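Local atomic coordinates of aspartokinase (Synechocystis, PDB entry 3L76), a protein that probably catalyses ATP-dependent phosphorylation of the beta-carboxyl group of aspartate, an early step toward threonine and lysine, and binds both amino acids at its ACT domains. Residues E387-S392 with D474-S479; I88-I93 with G128-V133; R186-A191 with D579-A584; D280-A285 with N555-M560. All blocks are in the same frame, centred on the assembly; numbering follows the deposited sequence.

Contact 1: residues E387-S392 with D474-S479; sequences EMISTS and DMIIQS. With THR (threonine), chain D; LYS (lysine), chain F.
Strands 388-391 and 475-479 run antiparallel, 151° between their directions, with I389 and Q478 as a hydrogen-bonded pair in which each main-chain N meets the other's O (I389 N to Q478 O, 2.9 Å). This pairing joins two ACT domains of the chain through their strands, with a threonine bound near one end of the seam and a lysine near the other. I389 lies across the aliphatic part of Q478, CB to CB 3.8 Å, and its CG2 meets I476 CG2. The Q478 chain is extended, with CG opposite the backbone N (chi1 174°), which carries its amide to the bound threonine: OE1 accepts from the ligand OG1 at 2.7 Å, and NE2 donates back to that OG1. NE2 also donates to E387 O at 2.9 Å; this oxygen lies in the amide plane, although NE2 stands above the carbonyl plane of E387. A leucine in place of Q478 would probably leave the threonine hydroxyl and E387 O without their amide partner. Farther along, the main-chain bond from T391 N to I476 O is weak, and the T391 hydroxyl gives a straighter one, its OG1 accepting from I476 N at 3.1 Å.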
# COMPACT_ATOMS: atom_id res chain seq x y z
N GLU A 387 19.27 -40.82 25.20
CA GLU A 387 19.69 -41.08 26.57
C GLU A 387 19.56 -39.83 27.42
O GLU A 387 18.91 -39.84 28.44
CB GLU A 387 21.12 -41.62 26.60
CG GLU A 387 21.27 -42.93 25.86
CD GLU A 387 22.64 -43.57 26.02
OE1 GLU A 387 23.41 -43.12 26.89
OE2 GLU A 387 22.93 -44.52 25.26
N MET A 388 20.18 -38.75 26.97
CA MET A 388 20.08 -37.49 27.68
C MET A 388 19.65 -36.34 26.75
O MET A 388 19.81 -36.42 25.54
CB MET A 388 21.41 -37.17 28.35
CG MET A 388 21.77 -38.14 29.46
SD MET A 388 22.98 -37.45 30.60
CE MET A 388 24.44 -37.42 29.56
N ILE A 389 19.14 -35.26 27.35
CA ILE A 389 18.68 -34.10 26.62
C ILE A 389 19.00 -32.80 27.33
O ILE A 389 18.78 -32.68 28.53
CB ILE A 389 17.13 -34.12 26.34
CG1 ILE A 389 16.72 -35.42 25.65
CG2 ILE A 389 16.71 -32.93 25.45
CD1 ILE A 389 15.22 -35.60 25.56
N SER A 390 19.47 -31.82 26.56
CA SER A 390 19.82 -30.51 27.09
C SER A 390 19.54 -29.42 26.06
O SER A 390 20.06 -29.47 24.92
CB SER A 390 21.29 -30.48 27.49
OG SER A 390 21.65 -29.25 28.08
N THR A 391 18.73 -28.44 26.44
CA THR A 391 18.46 -27.30 25.59
C THR A 391 19.18 -26.00 25.98
O THR A 391 19.42 -25.73 27.16
CB THR A 391 16.95 -26.99 25.46
OG1 THR A 391 16.39 -26.79 26.77
CG2 THR A 391 16.24 -28.13 24.76
N SER A 392 19.54 -25.22 24.96
CA SER A 392 19.87 -23.81 25.17
C SER A 392 18.79 -22.97 24.48
O SER A 392 17.68 -23.45 24.26
CB SER A 392 21.30 -23.46 24.69
OG SER A 392 21.47 -23.66 23.29
N ASP A 474 10.15 -24.25 25.95
CA ASP A 474 11.34 -23.44 26.17
C ASP A 474 12.57 -24.25 26.57
O ASP A 474 13.69 -23.92 26.16
CB ASP A 474 11.07 -22.38 27.24
CG ASP A 474 12.29 -21.52 27.54
OD1 ASP A 474 12.83 -20.88 26.62
OD2 ASP A 474 12.71 -21.47 28.72
N MET A 475 12.36 -25.28 27.38
CA MET A 475 13.45 -26.10 27.90
C MET A 475 13.05 -27.56 27.99
O MET A 475 11.91 -27.87 28.31
CB MET A 475 13.91 -25.60 29.26
CG MET A 475 14.44 -24.17 29.24
SD MET A 475 16.14 -24.02 28.64
CE MET A 475 16.97 -24.60 30.13
N ILE A 476 13.99 -28.44 27.68
CA ILE A 476 13.80 -29.87 27.90
C ILE A 476 15.07 -30.44 28.51
O ILE A 476 16.16 -30.26 27.97
CB ILE A 476 13.52 -30.62 26.61
CG1 ILE A 476 12.43 -29.91 25.81
CG2 ILE A 476 13.15 -32.09 26.91
CD1 ILE A 476 12.16 -30.52 24.47
N ILE A 477 14.92 -31.11 29.64
CA ILE A 477 16.04 -31.73 30.34
C ILE A 477 15.75 -33.18 30.68
O ILE A 477 14.71 -33.52 31.24
CB ILE A 477 16.37 -30.99 31.62
CG1 ILE A 477 16.37 -29.48 31.38
CG2 ILE A 477 17.69 -31.45 32.15
CD1 ILE A 477 16.68 -28.65 32.63
N GLN A 478 16.69 -34.04 30.31
CA GLN A 478 16.54 -35.46 30.56
C GLN A 478 17.91 -36.01 30.91
O GLN A 478 18.88 -35.78 30.19
CB GLN A 478 15.93 -36.16 29.35
CG GLN A 478 15.87 -37.67 29.47
CD GLN A 478 15.38 -38.33 28.20
OE1 GLN A 478 14.29 -38.05 27.72
NE2 GLN A 478 16.20 -39.23 27.65
N SER A 479 17.99 -36.73 32.03
CA SER A 479 19.29 -37.19 32.52
C SER A 479 19.35 -38.70 32.71
O SER A 479 19.29 -39.46 31.75
CB SER A 479 19.67 -36.44 33.80
OG SER A 479 21.03 -36.66 34.11
N THR D . 14.59 -42.80 25.58
CA THR D . 13.32 -42.16 25.25
C THR D . 13.27 -41.83 23.77
O THR D . 14.30 -41.95 23.07
CB THR D . 13.08 -40.87 26.05
OG1 THR D . 14.13 -39.93 25.75
CG2 THR D . 13.04 -41.16 27.56
OXT THR D . 12.21 -41.45 23.26
N LYS F . 10.57 -23.73 21.17
CA LYS F . 10.99 -25.00 20.57
C LYS F . 9.89 -26.05 20.50
O LYS F . 8.88 -25.93 21.25
CB LYS F . 12.23 -25.57 21.29
CG LYS F . 13.47 -24.70 21.16
CD LYS F . 14.53 -25.02 22.19
CE LYS F . 14.28 -24.29 23.49
NZ LYS F . 15.38 -23.36 23.86
OXT LYS F . 10.00 -27.01 19.70

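Contact 2: residues I88-I93 with G128-V133; sequences IDQPAI and GKVVVV
The flat amide of Q90 has a methyl over one face: V130 CG1 sits above it on the nitrogen side, 3.3 Å from Q90 NE2, the two side chains roughly perpendicular. The ring of P91 is approached at its CB, with G128 O standing over the CB corner of one face, 3.8 Å from P91 CB, and K129 CG standing outside the ring beside the same atom. The peptide planes that follow are joined by hydrogen bonds. V130 N donates to P91 O at 2.8 Å, tilted 21° from that carbonyl plane, while V132 N meets I93 O nearly in line with the C=O bond (163° at the oxygen). Between these two, I93 N to V130 O is weak. The pattern is that of parallel neighbours, A92 paired with V130 and I93 with V131, in the central sheet of the amino acid kinase domain, a layered alpha/beta fold. D89, with positive phi, closes helix 63-87 by a Schellman motif, and the chain then turns through Q90 and P91 into strand 92-96. On the face of the sheet that carries A92 and V130, helices 16-31 and 63-87 supply the cover, V30 and L85 among their contacts. Helix 121-125 packs on the other face through L125 against I93 and E122 against V131. There I93 and V131 extend alongside each other in the same direction. With CG1 of I93 swung opposite its backbone N (chi1 -172°), the CG2 branch is left to touch V131 CB at 3.9 Å.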
# COMPACT_ATOMS: atom_id res chain seq x y z
N ILE A 88 17.20 18.05 1.11
CA ILE A 88 18.50 18.53 1.58
C ILE A 88 19.60 18.17 0.59
O ILE A 88 20.77 18.00 0.96
CB ILE A 88 18.84 18.01 2.99
CG1 ILE A 88 18.93 16.48 3.00
CG2 ILE A 88 17.82 18.50 4.00
CD1 ILE A 88 19.37 15.91 4.33
N ASP A 89 19.21 18.05 -0.67
CA ASP A 89 20.16 17.86 -1.77
C ASP A 89 21.01 16.61 -1.60
O ASP A 89 22.23 16.64 -1.79
CB ASP A 89 21.05 19.11 -1.91
CG ASP A 89 20.24 20.39 -1.91
OD1 ASP A 89 19.50 20.63 -2.88
OD2 ASP A 89 20.35 21.16 -0.93
N GLN A 90 20.36 15.51 -1.23
CA GLN A 90 20.98 14.20 -1.25
C GLN A 90 20.31 13.33 -2.32
O GLN A 90 19.17 12.89 -2.13
CB GLN A 90 20.89 13.52 0.11
CG GLN A 90 22.24 13.17 0.73
CD GLN A 90 23.11 12.33 -0.20
OE1 GLN A 90 24.34 12.35 -0.09
NE2 GLN A 90 22.48 11.59 -1.11
N PRO A 91 20.99 13.10 -3.45
CA PRO A 91 20.43 12.23 -4.48
C PRO A 91 20.04 10.88 -3.88
O PRO A 91 20.88 10.18 -3.32
CB PRO A 91 21.58 12.07 -5.47
CG PRO A 91 22.38 13.33 -5.31
CD PRO A 91 22.28 13.69 -3.85
N ALA A 92 18.77 10.53 -4.01
CA ALA A 92 18.26 9.28 -3.47
C ALA A 92 17.32 8.65 -4.48
O ALA A 92 17.12 9.19 -5.57
CB ALA A 92 17.53 9.54 -2.16
N ILE A 93 16.73 7.51 -4.11
CA ILE A 93 15.77 6.83 -4.97
C ILE A 93 15.13 5.65 -4.25
O ILE A 93 15.81 4.89 -3.57
CB ILE A 93 16.42 6.32 -6.28
CG1 ILE A 93 15.35 5.79 -7.24
CG2 ILE A 93 17.49 5.26 -5.98
CD1 ILE A 93 15.92 5.23 -8.54
N GLY A 128 25.83 7.82 -7.50
CA GLY A 128 25.31 9.10 -7.06
C GLY A 128 24.31 8.96 -5.92
O GLY A 128 24.40 9.65 -4.91
N LYS A 129 23.37 8.04 -6.09
CA LYS A 129 22.17 8.00 -5.26
C LYS A 129 22.28 7.08 -4.03
O LYS A 129 22.92 6.03 -4.08
CB LYS A 129 20.97 7.57 -6.11
CG LYS A 129 20.66 8.53 -7.26
CD LYS A 129 20.04 7.80 -8.45
CE LYS A 129 19.44 8.77 -9.44
NZ LYS A 129 18.14 9.31 -8.93
N VAL A 130 21.65 7.47 -2.93
CA VAL A 130 21.42 6.50 -1.88
C VAL A 130 20.17 5.74 -2.25
O VAL A 130 19.12 6.34 -2.51
CB VAL A 130 21.34 7.08 -0.42
CG1 VAL A 130 21.91 8.47 -0.28
CG2 VAL A 130 20.00 6.82 0.27
N VAL A 131 20.28 4.42 -2.33
CA VAL A 131 19.10 3.65 -2.66
C VAL A 131 18.36 3.18 -1.42
O VAL A 131 18.90 2.52 -0.54
CB VAL A 131 19.29 2.57 -3.77
CG1 VAL A 131 20.71 2.53 -4.34
CG2 VAL A 131 18.63 1.25 -3.45
N VAL A 132 17.11 3.60 -1.36
CA VAL A 132 16.25 3.33 -0.23
C VAL A 132 15.26 2.29 -0.71
O VAL A 132 14.57 2.51 -1.70
CB VAL A 132 15.52 4.59 0.17
CG1 VAL A 132 14.52 4.30 1.28
CG2 VAL A 132 16.52 5.67 0.57
N VAL A 133 15.21 1.15 -0.01
CA VAL A 133 14.44 0.03 -0.53
C VAL A 133 13.34 -0.46 0.37
O VAL A 133 13.37 -0.27 1.59
CB VAL A 133 15.28 -1.20 -1.03
CG1 VAL A 133 16.63 -0.85 -1.63
CG2 VAL A 133 15.27 -2.37 -0.07

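Contact 3: residues R186-A191 with D579-A584; sequences RLVPEA and DALKAA
L187 reaches from a loop of the kinase domain toward L581 on helix 577-587, and one methyl of L581 follows it along its length. L187 CB lies 3.7 Å from L581 CD2; its CG is also within reach of that methyl, at 4.1 Å; and its CD1, at the tip, meets L581 CD2 again at 3.4 Å. The two leucines are set crosswise, the L581 methyl applied to the flank of L187 from its CB to its CD1. L581 is sent outward from the helix with CG opposite its backbone N (chi1 178°), and the same CD2 that serves L187 also touches V188 CG2 at 4.0 Å. One leucine branch thus fits between two consecutive side chains of the loop. This is an interdomain contact: the loop between strands 170-175 and 196-198 belongs to the amino acid kinase domain, whereas helix 577-587 belongs to the last ACT domain in the chain. L440 of strand 437-453 touches both leucines, and V438 and T183 add further contacts to L581. Beyond L581 the helix offers the aliphatic part of K582, whose chain is extended. V188 and K582 run antiparallel past one another, V188 CG2 coming 4.1 Å from K582 CG. Farther out, K582 CE passes 3.6 Å from L187 O. No hydrogen bond links the two segments. The loop is held in shape by its own type I turn from V188 to A191, A191 N donating to V188 O at 2.8 Å.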
# COMPACT_ATOMS: atom_id res chain seq x y z
N ARG A 186 16.18 -3.25 34.37
CA ARG A 186 15.06 -3.24 35.29
C ARG A 186 15.32 -4.06 36.55
O ARG A 186 14.72 -3.80 37.59
CB ARG A 186 13.78 -3.71 34.60
CG ARG A 186 13.15 -2.66 33.69
CD ARG A 186 11.86 -3.18 33.03
NE ARG A 186 12.07 -3.68 31.67
CZ ARG A 186 12.14 -4.97 31.33
NH1 ARG A 186 12.02 -5.91 32.26
NH2 ARG A 186 12.32 -5.31 30.07
N LEU A 187 16.22 -5.04 36.47
CA LEU A 187 16.55 -5.85 37.65
C LEU A 187 17.96 -5.57 38.15
O LEU A 187 18.25 -5.75 39.33
CB LEU A 187 16.41 -7.34 37.34
CG LEU A 187 15.17 -7.78 36.56
CD1 LEU A 187 15.12 -9.29 36.45
CD2 LEU A 187 13.91 -7.25 37.21
N VAL A 188 18.84 -5.13 37.26
CA VAL A 188 20.21 -4.83 37.63
C VAL A 188 20.68 -3.52 37.01
O VAL A 188 21.25 -3.50 35.92
CB VAL A 188 21.16 -5.96 37.20
CG1 VAL A 188 22.58 -5.67 37.65
CG2 VAL A 188 20.66 -7.30 37.75
N PRO A 189 20.42 -2.40 37.71
CA PRO A 189 20.72 -1.05 37.22
C PRO A 189 22.17 -0.86 36.76
O PRO A 189 22.43 -0.01 35.91
CB PRO A 189 20.43 -0.16 38.44
CG PRO A 189 19.46 -0.93 39.26
CD PRO A 189 19.83 -2.38 39.06
N GLU A 190 23.08 -1.64 37.33
CA GLU A 190 24.50 -1.53 36.98
C GLU A 190 24.82 -2.20 35.65
O GLU A 190 25.99 -2.29 35.26
CB GLU A 190 25.37 -2.13 38.08
CG GLU A 190 24.99 -1.68 39.47
CD GLU A 190 23.71 -2.33 39.97
OE1 GLU A 190 22.82 -1.60 40.46
OE2 GLU A 190 23.60 -3.56 39.88
N ALA A 191 23.78 -2.67 34.96
CA ALA A 191 23.93 -3.23 33.62
C ALA A 191 24.70 -2.26 32.73
O ALA A 191 24.36 -1.08 32.65
CB ALA A 191 22.58 -3.54 33.02
N ASP A 579 17.17 -12.35 42.82
CA ASP A 579 18.37 -12.46 43.65
C ASP A 579 19.45 -13.23 42.90
O ASP A 579 20.63 -12.90 42.96
CB ASP A 579 18.06 -13.17 44.97
CG ASP A 579 16.86 -12.60 45.67
OD1 ASP A 579 15.88 -12.24 44.99
OD2 ASP A 579 16.88 -12.53 46.92
N ALA A 580 19.03 -14.27 42.20
CA ALA A 580 19.96 -15.12 41.48
C ALA A 580 20.56 -14.38 40.29
O ALA A 580 21.73 -14.55 39.97
CB ALA A 580 19.26 -16.40 41.03
N LEU A 581 19.77 -13.52 39.66
CA LEU A 581 20.26 -12.75 38.54
C LEU A 581 21.34 -11.78 38.98
O LEU A 581 22.36 -11.62 38.31
CB LEU A 581 19.12 -11.99 37.84
CG LEU A 581 19.55 -11.10 36.66
CD1 LEU A 581 20.05 -11.92 35.48
CD2 LEU A 581 18.42 -10.20 36.23
N LYS A 582 21.11 -11.13 40.12
CA LYS A 582 22.05 -10.16 40.65
C LYS A 582 23.36 -10.85 41.01
O LYS A 582 24.44 -10.34 40.72
CB LYS A 582 21.47 -9.46 41.88
CG LYS A 582 20.29 -8.53 41.61
CD LYS A 582 19.77 -7.94 42.91
CE LYS A 582 18.58 -7.02 42.71
NZ LYS A 582 18.06 -6.54 44.03
N ALA A 583 23.26 -12.02 41.62
CA ALA A 583 24.43 -12.81 41.99
C ALA A 583 25.28 -13.16 40.77
O ALA A 583 26.50 -13.02 40.81
CB ALA A 583 24.00 -14.07 42.73
N ALA A 584 24.63 -13.64 39.71
CA ALA A 584 25.33 -13.96 38.46
C ALA A 584 26.02 -12.75 37.84
O ALA A 584 27.14 -12.85 37.35
CB ALA A 584 24.38 -14.61 37.46

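Contact 4: residues D280-A285 with N555-M560; sequences DRPGVA and NINIEM. With THR (threonine), chain C.
P282 and N557 bring the two backbones together, their CA atoms 4.5 Å apart, where a type II turn from R281 to V284 faces the chain leaving helix 543-552. G283 is the N-cap of helix 284-294, and N555 ends the other helix in a Schellman motif. P282 lies across N557 at nearly 90°, and its CG also meets N555 OD1 at 3.4 Å. The polar side chains converge on a bound threonine. Its ammonium N has three acceptors: N557 OD1 at 2.6 Å, D280 OD1 at 2.9 Å and I558 O at 3.1 Å. N557 reaches it with CG swung opposite the backbone N (chi1 -174°), and its ND2 makes a weak bond to D280 OD1, the carboxylate and amide planes standing 47° apart. Replacing N557 by an alanine is likely to leave the ammonium one acceptor short and to remove the weak amide bond to D280 OD1. The ligand carboxylate is held by main-chain donors from both segments: A285 N to OXT at 2.8 Å, and I558 N to O at 3.0 Å. A water joins that O to G283 N and I556 O. The first turn of helix 284-294 would also tend to stabilise the negative charge. With Q304 completing the grip, this is consistent with an effector site of the ACT-domain kind, formed where two ACT domains meet and filled here by threonine.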
# COMPACT_ATOMS: atom_id res chain seq x y z
N ASP A 280 19.82 -32.97 47.68
CA ASP A 280 19.24 -31.83 46.97
C ASP A 280 19.16 -30.59 47.83
O ASP A 280 18.10 -30.22 48.31
CB ASP A 280 17.84 -32.17 46.44
CG ASP A 280 17.22 -31.01 45.67
OD1 ASP A 280 17.96 -30.12 45.18
OD2 ASP A 280 15.98 -30.98 45.55
N ARG A 281 20.30 -29.93 48.02
CA ARG A 281 20.38 -28.73 48.82
C ARG A 281 21.43 -27.79 48.24
O ARG A 281 22.30 -28.22 47.51
CB ARG A 281 20.75 -29.09 50.26
CG ARG A 281 22.07 -29.82 50.39
CD ARG A 281 22.53 -29.92 51.84
NE ARG A 281 23.81 -30.63 51.93
CZ ARG A 281 23.97 -31.84 52.45
NH1 ARG A 281 22.94 -32.50 52.97
NH2 ARG A 281 25.17 -32.40 52.45
N PRO A 282 21.35 -26.49 48.58
CA PRO A 282 22.36 -25.55 48.11
C PRO A 282 23.79 -25.99 48.47
O PRO A 282 24.02 -26.51 49.56
CB PRO A 282 22.01 -24.26 48.87
CG PRO A 282 20.57 -24.38 49.14
CD PRO A 282 20.33 -25.83 49.40
N GLY A 283 24.72 -25.79 47.54
CA GLY A 283 26.12 -26.05 47.80
C GLY A 283 26.68 -27.29 47.14
O GLY A 283 27.88 -27.39 46.92
N VAL A 284 25.81 -28.25 46.82
CA VAL A 284 26.25 -29.51 46.26
C VAL A 284 26.93 -29.32 44.89
O VAL A 284 28.10 -29.68 44.72
CB VAL A 284 25.11 -30.51 46.15
CG1 VAL A 284 25.64 -31.83 45.63
CG2 VAL A 284 24.45 -30.70 47.50
N ALA A 285 26.21 -28.76 43.93
CA ALA A 285 26.79 -28.60 42.59
C ALA A 285 28.01 -27.71 42.68
O ALA A 285 29.03 -28.00 42.06
CB ALA A 285 25.77 -28.03 41.60
N ASN A 555 22.63 -18.85 49.36
CA ASN A 555 21.76 -19.94 49.79
C ASN A 555 20.58 -20.15 48.85
O ASN A 555 19.42 -20.15 49.26
CB ASN A 555 21.28 -19.74 51.23
CG ASN A 555 20.76 -21.02 51.86
OD1 ASN A 555 20.05 -21.79 51.23
ND2 ASN A 555 21.12 -21.24 53.11
N ILE A 556 20.89 -20.31 47.57
CA ILE A 556 19.88 -20.51 46.54
C ILE A 556 20.00 -21.93 45.99
O ILE A 556 21.06 -22.36 45.53
CB ILE A 556 20.03 -19.46 45.41
CG1 ILE A 556 19.59 -18.08 45.90
CG2 ILE A 556 19.22 -19.83 44.19
CD1 ILE A 556 19.85 -16.97 44.91
N ASN A 557 18.91 -22.68 46.07
CA ASN A 557 18.97 -24.06 45.63
C ASN A 557 18.81 -24.16 44.12
O ASN A 557 18.00 -23.46 43.52
CB ASN A 557 17.90 -24.90 46.33
CG ASN A 557 18.02 -26.37 46.00
OD1 ASN A 557 19.08 -26.97 46.15
ND2 ASN A 557 16.92 -26.96 45.53
N ILE A 558 19.58 -25.06 43.51
CA ILE A 558 19.51 -25.24 42.07
C ILE A 558 18.65 -26.45 41.74
O ILE A 558 19.02 -27.58 42.03
CB ILE A 558 20.91 -25.41 41.47
CG1 ILE A 558 21.79 -24.20 41.83
CG2 ILE A 558 20.81 -25.59 39.95
CD1 ILE A 558 23.23 -24.37 41.42
N GLU A 559 17.49 -26.20 41.14
CA GLU A 559 16.52 -27.26 40.87
C GLU A 559 16.88 -28.07 39.63
O GLU A 559 16.79 -29.29 39.62
CB GLU A 559 15.11 -26.68 40.74
CG GLU A 559 14.65 -25.82 41.91
CD GLU A 559 13.15 -25.56 41.90
OE1 GLU A 559 12.41 -26.40 41.34
OE2 GLU A 559 12.70 -24.54 42.47
N MET A 560 17.28 -27.37 38.57
CA MET A 560 17.66 -28.03 37.34
C MET A 560 18.81 -27.28 36.70
O MET A 560 18.97 -26.08 36.91
CB MET A 560 16.47 -28.12 36.38
CG MET A 560 15.25 -28.84 36.94
SD MET A 560 14.11 -29.49 35.69
CE MET A 560 13.52 -27.97 34.95
N THR C . 20.37 -28.60 44.57
CA THR C . 21.82 -28.81 44.53
C THR C . 22.59 -27.49 44.59
O THR C . 21.98 -26.41 44.59
CB THR C . 22.26 -29.63 43.31
OG1 THR C . 21.92 -28.93 42.10
CG2 THR C . 21.54 -30.98 43.31
OXT THR C . 23.82 -27.50 44.66
O HOH W 1 17.78 -30.29 42.39
O HOH W 2 23.25 -24.38 45.16

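In the fold
Contacts 1 and 4 both join ACT domains and line pockets that hold threonine or lysine, yet contact 1 is a buried strand pairing whereas contact 4 is a partly buried meeting of a turn and a loop, bridged in good part by its ligand and a water. The two touch through I477 and M560. Contact 3, also partly buried, relies on van der Waals contact, two leucines and a valine with the aliphatic part of a lysine, and ties the kinase domain to the ACT region; I556 of contact 4 packs on its helix at A580 and D579. Contact 2 stands apart inside the kinase domain, its centre about 51 Å from that of contact 1. Like contact 1 it is buried and strand-based, but parallel and clad by helices.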